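Local atomic coordinates of dUTPase (PDB entry 3H6X), a protein that probably hydrolyses dUTP to dUMP and diphosphate, as a trimeric enzyme of the dUTPase family with a jelly-roll beta-barrel fold. Residues R5-I10 with E60-F65; E36-S41 with V46-G51; S69-R72 with L76-I79. One frame throughout, in Å; residues are numbered along the deposited sequence.

Contact 1 of 3, residues R5-I10 with E60-F65; sequences RGFELI and EVLYLF
Arg5 grips Glu60 side-on, giving NE to OE1 and NH2 to OE2, so each carboxylate oxygen takes its own N-H. The bond from Arg5 NE to Glu60 OE1 (2.8 Å) is almost straight at 177° and lies in the guanidinium plane, yet it reaches OE1 from above the carboxylate. That from Arg5 NH2 to Glu60 OE2 (2.8 Å) arrives on the syn side and is more bent. The two planes are 46° apart, a twisted salt bridge rather than a coplanar one. A turn at chi3 (66°) brings the guanidinium round to Glu60, whose own chain is extended beyond CG. Buried Glu60 is further satisfied by Gln57 N, and Arg5 NH1 bonds Leu129 O of the second subunit, so a long, many-handed arginine suits this place.

Against this doubly bonded pair the apolar part is slight, a single touch of Phe7 CE1 on Leu62 CD2, met obliquely at 3.8 Å. Ala54 and Phe124 touch both side chains. Strand 6-9 hydrogen-bonds to 52-55, while 60-66 lies between 82-85 and 118-126. Phe7 and Leu62 thus join separate sheets through the core, with the salt bridge at the end near the second subunit, as befits a jelly-roll beta-barrel.

Contact 2 of 3, residues E36-S41 with V46-G51; sequences ERTEIS and VLVPTG
Thr38 and Val46 lie alongside each other pointing opposite ways, with Thr38 CG2 3.7 Å from Val46 CG1. Each of these methyls stands anti to its backbone nitrogen, and for Thr38 this places OG1 beside its own nitrogen (chi1 -61°). From there Thr38 OG1 donates to Glu36 O at 2.8 Å, tilted 31° from the carbonyl plane. Threonine thus serves two neighbours at once: its methyl joins the apolar layer, while its hydroxyl ties down the chain just before the strand, Thr38 OG1 also lying 3.7 Å from Pro49 CD.

Ile40 slants across Val46, Ile40 CG2 to Val46 CG2 at 3.8 Å, and stands nearly perpendicular to Val48, where its CD1 approaches Val48 CG2. Val48 CG2 therefore faces both Thr38 and Ile40. The beta-branched residues fill this layer with short, stiff side chains that also favour the extended backbone. Strands 38-40 and 46-49 run nearly antiparallel, at 160°, but the axes of these short segments come no closer than 8.2 Å, and the strands share no backbone hydrogen bond. Strand 38-40 pairs with 111-113 and strand 45-49 with 100-105, so the contact is side-chain packing between two sheets of the jelly roll, to which Met103 and Leu113 add more apolar surface.

Toward the exposed end, the side chain of Glu36 is set roughly square to the ring of Pro49, and Glu36 CG touches that ring at Pro49 CG, 3.8 Å away. A glutamate fits here because its aliphatic stem can meet the proline, whose rigid ring also bears on Phe100 and His98.

Contact 3 of 3, residues S69-R72 with L76-I79; sequences SNPR and LVLI
Leu76 N donates to Asn70 O, a bond of 3.1 Å that is fairly straight at the hydrogen (166°) although the donor stands well above the carbonyl plane. The carbonyl oxygen of Leu76 turns back against the helix: Leu76 O lies 3.1 Å from Asn70 C and equally near Pro71 N, a closeness that follows from the path of the chain and is no bond. From Pro71 CA, Leu76 O receives a weak, bent CA-H...O contact at 3.2 Å. Proline suits this place because it has no N-H, so no donor is left without an acceptor where the oxygen lies against it.

Beyond the backbone, Pro71 and Val77 stand nearly perpendicular, with Pro71 CB 4.0 Å from Val77 CG1. Chi1 of Val77 (-64°) sets CG1 anti to the carbonyl carbon, facing the pyrrolidine ring. Met106 touches both residues, and Gln102 of the second subunit packs on Pro71.

The next shell fixes the two backbones. Asn70 ND2 donates to Asp66 OD1 and to Val119 O, while Asp66 OD2 accepts Leu78 N, so a single carboxylate holds helix and strand together. Leu76 fills the apolar side against Met103, Val111 and Leu113. Segment 69-72 lies within the second conserved motif of trimeric dUTPases, which opens with Arg-Ser-Ser and in relatives takes part in binding the substrate's phosphates.

One conventional hydrogen bond, a weak C-H...O contact, the Pro71-Val77 packing and the shared aspartate thus hold the short helix to strand 76-78, a join that rests largely on backbone atoms.

Overall arrangement
Contact 1 lies across the chain's centre from the other two, its centre about 18 Å from that of contact 2 and about 20 Å from that of contact 3; contacts 2 and 3 are about 14 Å apart, centre to centre. In sequence, contact 2 falls between the two segments of contact 1, and contact 3 follows, strand 60-66 leading into helix 69-74. Strands 45-49 and 76-78 flank strand 100-105 in one sheet, which joins contacts 2 and 3. A probable hydrogen bond from Ile10 N to Gly51 O connects contacts 1 and 2. Contacts 1 and 3 both lie where the chain meets the second subunit, so they belong to the trimer interface as well as to the fold.

Contact 1 of 3, residues R5-I10 with E60-F65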
ATOM      1  N   ARG B   5      -1.097 -18.554  12.881  1.00  8.36           N
ATOM      2  CA  ARG B   5      -0.371 -17.823  11.836  1.00  6.36           C
ATOM      3  C   ARG B   5       1.029 -17.482  12.337  1.00  6.84           C
ATOM      4  O   ARG B   5       1.256 -17.431  13.545  1.00  6.99           O
ATOM      5  CB  ARG B   5      -1.122 -16.553  11.429  1.00  6.43           C
ATOM      6  CG  ARG B   5      -1.116 -15.477  12.540  1.00  6.38           C
ATOM      7  CD  ARG B   5      -2.162 -14.381  12.246  1.00  5.90           C
ATOM      8  NE  ARG B   5      -3.533 -14.901  12.308  1.00  6.59           N
ATOM      9  CZ  ARG B   5      -4.238 -15.000  13.432  1.00  8.37           C
ATOM     10  NH1 ARG B   5      -3.712 -14.611  14.591  1.00  8.35           N
ATOM     11  NH2 ARG B   5      -5.470 -15.474  13.395  1.00  8.14           N
ATOM     12  N   GLY B   6       1.978 -17.291  11.421  1.00  6.55           N
ATOM     13  CA  GLY B   6       3.320 -16.937  11.847  1.00  7.27           C
ATOM     14  C   GLY B   6       4.357 -17.156  10.752  1.00  7.41           C
ATOM     15  O   GLY B   6       4.004 -17.368   9.577  1.00  6.20           O
ATOM     16  N   PHE B   7       5.631 -17.085  11.147  1.00  5.22           N
ATOM     17  CA  PHE B   7       6.760 -17.250  10.227  1.00  4.76           C
ATOM     18  C   PHE B   7       7.595 -18.453  10.597  1.00  7.86           C
ATOM     19  O   PHE B   7       7.729 -18.813  11.775  1.00  8.22           O
ATOM     20  CB  PHE B   7       7.687 -16.024  10.283  1.00  5.70           C
ATOM     21  CG  PHE B   7       7.016 -14.746   9.894  1.00  6.32           C
ATOM     22  CD1 PHE B   7       6.893 -14.406   8.559  1.00  5.69           C
ATOM     23  CD2 PHE B   7       6.488 -13.893  10.857  1.00  6.30           C
ATOM     24  CE1 PHE B   7       6.255 -13.208   8.186  1.00  6.75           C
ATOM     25  CE2 PHE B   7       5.856 -12.714  10.491  1.00  7.41           C
ATOM     26  CZ  PHE B   7       5.749 -12.369   9.151  1.00  6.63           C
ATOM     27  N   GLU B   8       8.196 -19.044   9.571  1.00  5.48           N
ATOM     28  CA  GLU B   8       9.167 -20.116   9.759  1.00  6.40           C
ATOM     29  C   GLU B   8      10.333 -19.855   8.827  1.00  6.32           C
ATOM     30  O   GLU B   8      10.165 -19.276   7.757  1.00  5.99           O
ATOM     31  CB  GLU B   8       8.542 -21.468   9.423  1.00  8.10           C
ATOM     32  CG  GLU B   8       7.482 -21.921  10.449  1.00 10.36           C
ATOM     33  CD  GLU B   8       6.712 -23.134   9.987  1.00 12.96           C
ATOM     34  OE1 GLU B   8       6.803 -23.489   8.793  1.00 12.37           O
ATOM     35  OE2 GLU B   8       6.005 -23.729  10.838  1.00 13.76           O
ATOM     36  N   LEU B   9      11.529 -20.262   9.237  1.00  6.81           N
ATOM     37  CA  LEU B   9      12.656 -20.245   8.306  1.00  7.83           C
ATOM     38  C   LEU B   9      12.423 -21.228   7.166  1.00  7.58           C
ATOM     39  O   LEU B   9      11.922 -22.348   7.384  1.00  8.34           O
ATOM     40  CB  LEU B   9      13.939 -20.666   9.029  1.00  7.65           C
ATOM     41  CG  LEU B   9      14.455 -19.719  10.102  1.00 10.53           C
ATOM     42  CD1 LEU B   9      15.691 -20.292  10.782  1.00 12.13           C
ATOM     43  CD2 LEU B   9      14.766 -18.349   9.489  1.00 12.45           C
ATOM     44  N   ILE B  10      12.795 -20.839   5.952  1.00  6.78           N
ATOM     45  CA  ILE B  10      12.780 -21.812   4.859  1.00  6.77           C
ATOM     46  C   ILE B  10      13.966 -22.748   5.062  1.00  9.25           C
ATOM     47  O   ILE B  10      14.868 -22.446   5.830  1.00  9.20           O
ATOM     48  CB  ILE B  10      12.855 -21.139   3.468  1.00  7.85           C
ATOM     49  CG1 ILE B  10      14.158 -20.345   3.318  1.00  8.78           C
ATOM     50  CG2 ILE B  10      11.650 -20.240   3.253  1.00  9.96           C
ATOM     51  CD1 ILE B  10      14.407 -19.824   1.910  1.00  9.71           C
ATOM     52  N   GLU B  60      -7.193 -15.092   5.678  1.00  5.65           N
ATOM     53  CA  GLU B  60      -6.150 -14.161   6.124  1.00  5.84           C
ATOM     54  C   GLU B  60      -5.146 -13.891   5.007  1.00  5.48           C
ATOM     55  O   GLU B  60      -4.935 -14.735   4.135  1.00  6.77           O
ATOM     56  CB  GLU B  60      -5.462 -14.690   7.385  1.00  6.37           C
ATOM     57  CG  GLU B  60      -6.438 -14.744   8.569  1.00  7.33           C
ATOM     58  CD  GLU B  60      -5.854 -15.326   9.843  1.00  9.96           C
ATOM     59  OE1 GLU B  60      -4.669 -15.725   9.839  1.00  6.74           O
ATOM     60  OE2 GLU B  60      -6.605 -15.373  10.842  1.00  7.77           O
ATOM     61  N   VAL B  61      -4.551 -12.699   5.044  1.00  4.74           N
ATOM     62  CA  VAL B  61      -3.493 -12.315   4.123  1.00  4.73           C
ATOM     63  C   VAL B  61      -2.374 -11.646   4.909  1.00  5.02           C
ATOM     64  O   VAL B  61      -2.610 -11.056   5.965  1.00  6.23           O
ATOM     65  CB  VAL B  61      -4.047 -11.367   3.025  1.00  6.02           C
ATOM     66  CG1 VAL B  61      -4.586 -10.094   3.656  1.00  7.86           C
ATOM     67  CG2 VAL B  61      -2.986 -11.071   1.973  1.00  7.08           C
ATOM     68  N   LEU B  62      -1.157 -11.717   4.369  1.00  4.99           N
ATOM     69  CA  LEU B  62      -0.011 -11.030   4.944  1.00  4.35           C
ATOM     70  C   LEU B  62       0.406  -9.950   3.960  1.00  5.50           C
ATOM     71  O   LEU B  62       0.708 -10.255   2.805  1.00  5.93           O
ATOM     72  CB  LEU B  62       1.161 -12.006   5.126  1.00  5.61           C
ATOM     73  CG  LEU B  62       2.502 -11.351   5.530  1.00  5.62           C
ATOM     74  CD1 LEU B  62       2.432 -10.697   6.890  1.00  6.57           C
ATOM     75  CD2 LEU B  62       3.615 -12.392   5.513  1.00  6.60           C
ATOM     76  N   TYR B  63       0.415  -8.696   4.393  1.00  5.37           N
ATOM     77  CA  TYR B  63       0.864  -7.605   3.531  1.00  5.27           C
ATOM     78  C   TYR B  63       2.268  -7.219   3.932  1.00  6.20           C
ATOM     79  O   TYR B  63       2.585  -7.190   5.127  1.00  6.87           O
ATOM     80  CB  TYR B  63      -0.008  -6.371   3.736  1.00  5.27           C
ATOM     81  CG  TYR B  63      -1.399  -6.500   3.179  1.00  5.70           C
ATOM     82  CD1 TYR B  63      -1.599  -6.930   1.873  1.00  7.69           C
ATOM     83  CD2 TYR B  63      -2.506  -6.187   3.945  1.00 11.88           C
ATOM     84  CE1 TYR B  63      -2.885  -7.055   1.353  1.00  8.22           C
ATOM     85  CE2 TYR B  63      -3.791  -6.314   3.432  1.00 14.40           C
ATOM     86  CZ  TYR B  63      -3.961  -6.744   2.134  1.00 12.00           C
ATOM     87  OH  TYR B  63      -5.227  -6.864   1.603  1.00 12.39           O
ATOM     88  N   LEU B  64       3.107  -6.930   2.940  1.00  5.07           N
ATOM     89  CA  LEU B  64       4.456  -6.418   3.214  1.00  5.16           C
ATOM     90  C   LEU B  64       4.489  -4.953   2.846  1.00  6.06           C
ATOM     91  O   LEU B  64       4.161  -4.593   1.720  1.00  5.55           O
ATOM     92  CB  LEU B  64       5.476  -7.140   2.339  1.00  5.41           C
ATOM     93  CG  LEU B  64       5.510  -8.661   2.438  1.00  8.90           C
ATOM     94  CD1 LEU B  64       6.620  -9.198   1.538  1.00 11.93           C
ATOM     95  CD2 LEU B  64       5.705  -9.077   3.895  1.00  9.50           C
ATOM     96  N   PHE B  65       4.852  -4.109   3.809  1.00  5.87           N
ATOM     97  CA  PHE B  65       4.967  -2.675   3.567  1.00  7.43           C
ATOM     98  C   PHE B  65       6.404  -2.234   3.684  1.00  7.84           C
ATOM     99  O   PHE B  65       7.206  -2.822   4.415  1.00  6.91           O
ATOM    100  CB  PHE B  65       4.128  -1.864   4.576  1.00  7.07           C
ATOM    101  CG  PHE B  65       2.667  -2.196   4.550  1.00  8.19           C
ATOM    102  CD1 PHE B  65       1.858  -1.763   3.509  1.00  8.93           C
ATOM    103  CD2 PHE B  65       2.102  -2.941   5.570  1.00  7.15           C
ATOM    104  CE1 PHE B  65       0.498  -2.079   3.489  1.00  8.90           C
ATOM    105  CE2 PHE B  65       0.759  -3.258   5.557  1.00  7.20           C
ATOM    106  CZ  PHE B  65      -0.049  -2.814   4.519  1.00  7.11           C
TER

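Contact 2 of 3, residues E36-S41 with V46-G51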
ATOM      1  N   GLU B  36      20.605 -12.510   3.293  1.00  9.82           N
ATOM      2  CA  GLU B  36      22.006 -12.585   2.906  1.00 13.75           C
ATOM      3  C   GLU B  36      22.399 -11.287   2.246  1.00 13.28           C
ATOM      4  O   GLU B  36      21.557 -10.591   1.670  1.00 11.90           O
ATOM      5  CB  GLU B  36      22.233 -13.729   1.926  1.00 15.50           C
ATOM      6  CG  GLU B  36      21.553 -13.521   0.609  1.00 16.50           C
ATOM      7  CD  GLU B  36      21.862 -14.623  -0.395  1.00 28.29           C
ATOM      8  OE1 GLU B  36      22.494 -15.641  -0.002  1.00 28.14           O
ATOM      9  OE2 GLU B  36      21.454 -14.460  -1.576  1.00 24.90           O
ATOM     10  N   ARG B  37      23.680 -10.955   2.309  1.00 13.33           N
ATOM     11  CA  ARG B  37      24.121  -9.694   1.730  1.00 12.45           C
ATOM     12  C   ARG B  37      23.621  -9.551   0.291  1.00 13.77           C
ATOM     13  O   ARG B  37      23.778 -10.461  -0.538  1.00 12.27           O
ATOM     14  CB  ARG B  37      25.650  -9.577   1.786  1.00 16.24           C
ATOM     15  CG  ARG B  37      26.167  -8.288   1.158  1.00 16.42           C
ATOM     16  CD  ARG B  37      27.692  -8.241   1.069  1.00 26.70           C
ATOM     17  NE  ARG B  37      28.287  -7.646   2.256  1.00 40.95           N
ATOM     18  CZ  ARG B  37      29.143  -8.277   3.060  1.00 46.68           C
ATOM     19  NH1 ARG B  37      29.511  -9.531   2.801  1.00 45.68           N
ATOM     20  NH2 ARG B  37      29.639  -7.656   4.128  1.00 44.28           N
ATOM     21  N   THR B  38      23.011  -8.409  -0.006  1.00 11.95           N
ATOM     22  CA  THR B  38      22.389  -8.200  -1.306  1.00 12.99           C
ATOM     23  C   THR B  38      22.729  -6.814  -1.847  1.00 12.58           C
ATOM     24  O   THR B  38      22.480  -5.798  -1.194  1.00 14.48           O
ATOM     25  CB  THR B  38      20.846  -8.349  -1.213  1.00 12.04           C
ATOM     26  OG1 THR B  38      20.508  -9.673  -0.783  1.00 13.36           O
ATOM     27  CG2 THR B  38      20.193  -8.094  -2.556  1.00 11.91           C
ATOM     28  N   GLU B  39      23.331  -6.786  -3.032  1.00 13.39           N
ATOM     29  CA  GLU B  39      23.666  -5.523  -3.691  1.00 14.80           C
ATOM     30  C   GLU B  39      22.579  -5.117  -4.683  1.00 12.98           C
ATOM     31  O   GLU B  39      22.040  -5.954  -5.419  1.00 13.35           O
ATOM     32  CB  GLU B  39      24.972  -5.671  -4.473  1.00 18.96           C
ATOM     33  CG  GLU B  39      26.223  -5.574  -3.637  1.00 24.70           C
ATOM     34  CD  GLU B  39      27.468  -5.707  -4.498  1.00 37.20           C
ATOM     35  OE1 GLU B  39      27.571  -6.715  -5.231  1.00 39.81           O
ATOM     36  OE2 GLU B  39      28.325  -4.800  -4.460  1.00 42.48           O
ATOM     37  N   ILE B  40      22.280  -3.821  -4.720  1.00  9.78           N
ATOM     38  CA  ILE B  40      21.324  -3.303  -5.688  1.00 10.86           C
ATOM     39  C   ILE B  40      21.960  -2.153  -6.459  1.00 10.00           C
ATOM     40  O   ILE B  40      22.229  -1.089  -5.892  1.00 10.66           O
ATOM     41  CB  ILE B  40      20.017  -2.824  -5.018  1.00  9.61           C
ATOM     42  CG1 ILE B  40      19.480  -3.922  -4.082  1.00 12.69           C
ATOM     43  CG2 ILE B  40      19.000  -2.480  -6.077  1.00 11.17           C
ATOM     44  CD1 ILE B  40      18.188  -3.567  -3.386  1.00 12.49           C
ATOM     45  N   SER B  41      22.223  -2.390  -7.742  1.00 10.33           N
ATOM     46  CA  SER B  41      22.826  -1.380  -8.605  1.00 13.66           C
ATOM     47  C   SER B  41      21.961  -0.132  -8.749  1.00 13.81           C
ATOM     48  O   SER B  41      20.754  -0.154  -8.544  1.00  9.85           O
ATOM     49  CB  SER B  41      23.118  -1.964  -9.994  1.00 16.07           C
ATOM     50  OG  SER B  41      23.967  -3.090  -9.877  1.00 30.88           O
ATOM     51  N   VAL B  46      15.763  -5.407  -7.533  1.00  9.15           N
ATOM     52  CA  VAL B  46      16.293  -6.691  -7.055  1.00  9.95           C
ATOM     53  C   VAL B  46      15.332  -7.318  -6.059  1.00 10.13           C
ATOM     54  O   VAL B  46      14.785  -6.632  -5.197  1.00  9.65           O
ATOM     55  CB  VAL B  46      17.666  -6.513  -6.363  1.00 10.13           C
ATOM     56  CG1 VAL B  46      18.113  -7.793  -5.636  1.00 11.66           C
ATOM     57  CG2 VAL B  46      18.713  -6.080  -7.394  1.00 12.09           C
ATOM     58  N   LEU B  47      15.123  -8.623  -6.209  1.00  9.62           N
ATOM     59  CA  LEU B  47      14.328  -9.387  -5.256  1.00 10.14           C
ATOM     60  C   LEU B  47      15.221  -9.742  -4.068  1.00 10.26           C
ATOM     61  O   LEU B  47      16.171 -10.523  -4.205  1.00 12.93           O
ATOM     62  CB  LEU B  47      13.788 -10.648  -5.932  1.00 10.40           C
ATOM     63  CG  LEU B  47      12.676 -10.410  -6.957  1.00 12.99           C
ATOM     64  CD1 LEU B  47      12.416 -11.658  -7.782  1.00 20.61           C
ATOM     65  CD2 LEU B  47      11.389  -9.961  -6.296  1.00 15.60           C
ATOM     66  N   VAL B  48      14.937  -9.155  -2.907  1.00  7.57           N
ATOM     67  CA  VAL B  48      15.795  -9.341  -1.743  1.00  8.39           C
ATOM     68  C   VAL B  48      15.213 -10.493  -0.900  1.00  8.16           C
ATOM     69  O   VAL B  48      14.069 -10.410  -0.460  1.00  7.78           O
ATOM     70  CB  VAL B  48      15.845  -8.045  -0.928  1.00  7.08           C
ATOM     71  CG1 VAL B  48      16.723  -8.197   0.333  1.00  8.23           C
ATOM     72  CG2 VAL B  48      16.346  -6.897  -1.824  1.00  7.80           C
ATOM     73  N   PRO B  49      16.005 -11.548  -0.660  1.00  7.56           N
ATOM     74  CA  PRO B  49      15.524 -12.665   0.158  1.00  9.12           C
ATOM     75  C   PRO B  49      15.402 -12.307   1.620  1.00  6.44           C
ATOM     76  O   PRO B  49      16.191 -11.572   2.168  1.00  6.23           O
ATOM     77  CB  PRO B  49      16.633 -13.717  -0.006  1.00  8.15           C
ATOM     78  CG  PRO B  49      17.873 -12.902  -0.221  1.00  9.95           C
ATOM     79  CD  PRO B  49      17.425 -11.710  -1.034  1.00 10.66           C
ATOM     80  N   THR B  50      14.404 -12.908   2.255  1.00  4.89           N
ATOM     81  CA  THR B  50      14.026 -12.590   3.591  1.00  6.60           C
ATOM     82  C   THR B  50      14.273 -13.838   4.479  1.00  5.97           C
ATOM     83  O   THR B  50      14.332 -13.762   5.709  1.00  6.32           O
ATOM     84  CB  THR B  50      12.567 -12.222   3.378  1.00 16.83           C
ATOM     85  OG1 THR B  50      12.314 -10.821   3.552  1.00 13.04           O
ATOM     86  CG2 THR B  50      11.624 -13.170   3.921  1.00  3.16           C
ATOM     87  N   GLY B  51      14.459 -14.990   3.837  1.00  5.45           N
ATOM     88  CA  GLY B  51      14.758 -16.224   4.562  1.00  6.88           C
ATOM     89  C   GLY B  51      13.580 -16.906   5.241  1.00  7.05           C
ATOM     90  O   GLY B  51      13.733 -17.996   5.811  1.00  6.44           O
TER

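Contact 3 of 3, residues S69-R72 with L76-I79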
ATOM      1  N   SER B  69      11.868   4.413   6.778  1.00 11.28           N
ATOM      2  CA  SER B  69      13.204   4.974   6.548  1.00 11.13           C
ATOM      3  C   SER B  69      13.845   4.515   5.230  1.00 11.59           C
ATOM      4  O   SER B  69      14.855   5.069   4.807  1.00 12.20           O
ATOM      5  CB  SER B  69      14.133   4.638   7.706  1.00 13.10           C
ATOM      6  OG  SER B  69      14.295   3.238   7.821  1.00 16.46           O
ATOM      7  N   ASN B  70      13.266   3.520   4.560  1.00  7.43           N
ATOM      8  CA  ASN B  70      13.907   3.022   3.333  1.00  8.10           C
ATOM      9  C   ASN B  70      14.142   4.123   2.284  1.00  8.29           C
ATOM     10  O   ASN B  70      15.263   4.300   1.841  1.00  8.61           O
ATOM     11  CB  ASN B  70      13.138   1.860   2.720  1.00  8.70           C
ATOM     12  CG  ASN B  70      13.418   0.548   3.410  1.00 10.82           C
ATOM     13  OD1 ASN B  70      14.378   0.431   4.175  1.00 12.22           O
ATOM     14  ND2 ASN B  70      12.572  -0.463   3.135  1.00  9.01           N
ATOM     15  N   PRO B  71      13.096   4.888   1.922  1.00  8.50           N
ATOM     16  CA  PRO B  71      13.346   5.847   0.841  1.00  8.30           C
ATOM     17  C   PRO B  71      14.225   7.012   1.254  1.00 10.49           C
ATOM     18  O   PRO B  71      15.162   7.354   0.540  1.00 13.14           O
ATOM     19  CB  PRO B  71      11.948   6.372   0.475  1.00 10.10           C
ATOM     20  CG  PRO B  71      10.970   5.448   1.112  1.00 12.14           C
ATOM     21  CD  PRO B  71      11.659   4.657   2.174  1.00 10.49           C
ATOM     22  N   ARG B  72      13.923   7.647   2.379  1.00 12.92           N
ATOM     23  CA  ARG B  72      14.677   8.860   2.678  1.00 16.82           C
ATOM     24  C   ARG B  72      16.049   8.597   3.289  1.00 19.22           C
ATOM     25  O   ARG B  72      16.928   9.441   3.175  1.00 23.32           O
ATOM     26  CB  ARG B  72      13.861   9.882   3.476  1.00 20.92           C
ATOM     27  CG  ARG B  72      13.632   9.560   4.907  1.00 28.89           C
ATOM     28  CD  ARG B  72      13.019  10.791   5.578  1.00 32.29           C
ATOM     29  NE  ARG B  72      12.597  10.575   6.958  1.00 41.72           N
ATOM     30  CZ  ARG B  72      13.212   9.783   7.833  1.00 43.53           C
ATOM     31  NH1 ARG B  72      14.312   9.135   7.491  1.00 40.50           N
ATOM     32  NH2 ARG B  72      12.738   9.660   9.066  1.00 48.48           N
ATOM     33  N   LEU B  76      15.937   3.445  -1.113  1.00  6.78           N
ATOM     34  CA  LEU B  76      15.285   2.233  -1.633  1.00  7.34           C
ATOM     35  C   LEU B  76      13.782   2.315  -1.433  1.00  8.52           C
ATOM     36  O   LEU B  76      13.320   2.861  -0.424  1.00  8.95           O
ATOM     37  CB  LEU B  76      15.769   0.994  -0.881  1.00  8.55           C
ATOM     38  CG  LEU B  76      17.272   0.690  -0.871  1.00  9.73           C
ATOM     39  CD1 LEU B  76      17.512  -0.578  -0.073  1.00 10.74           C
ATOM     40  CD2 LEU B  76      17.802   0.553  -2.311  1.00 10.60           C
ATOM     41  N   VAL B  77      13.028   1.760  -2.379  1.00  7.75           N
ATOM     42  CA  VAL B  77      11.576   1.633  -2.236  1.00  7.67           C
ATOM     43  C   VAL B  77      11.108   0.232  -2.604  1.00  7.21           C
ATOM     44  O   VAL B  77      11.709  -0.434  -3.438  1.00  7.10           O
ATOM     45  CB  VAL B  77      10.797   2.656  -3.100  1.00  7.40           C
ATOM     46  CG1 VAL B  77      11.083   4.092  -2.635  1.00  9.44           C
ATOM     47  CG2 VAL B  77      11.112   2.478  -4.581  1.00  8.64           C
ATOM     48  N   LEU B  78      10.017  -0.200  -1.973  1.00  6.00           N
ATOM     49  CA  LEU B  78       9.337  -1.437  -2.355  1.00  5.84           C
ATOM     50  C   LEU B  78       8.567  -1.125  -3.649  1.00  7.73           C
ATOM     51  O   LEU B  78       7.559  -0.408  -3.613  1.00  6.46           O
ATOM     52  CB  LEU B  78       8.388  -1.850  -1.227  1.00  7.31           C
ATOM     53  CG  LEU B  78       7.674  -3.194  -1.411  1.00  6.09           C
ATOM     54  CD1 LEU B  78       8.667  -4.337  -1.444  1.00  7.92           C
ATOM     55  CD2 LEU B  78       6.696  -3.424  -0.289  1.00  7.50           C
ATOM     56  N   ILE B  79       9.062  -1.633  -4.779  1.00  5.61           N
ATOM     57  CA  ILE B  79       8.666  -1.099  -6.075  1.00  7.70           C
ATOM     58  C   ILE B  79       7.234  -1.452  -6.467  1.00  5.78           C
ATOM     59  O   ILE B  79       6.611  -0.710  -7.235  1.00  6.29           O
ATOM     60  CB  ILE B  79       9.683  -1.460  -7.184  1.00  7.23           C
ATOM     61  CG1 ILE B  79       9.506  -0.554  -8.424  1.00  6.31           C
ATOM     62  CG2 ILE B  79       9.587  -2.954  -7.521  1.00  7.73           C
ATOM     63  CD1 ILE B  79       9.633   0.952  -8.158  1.00  9.11           C
TER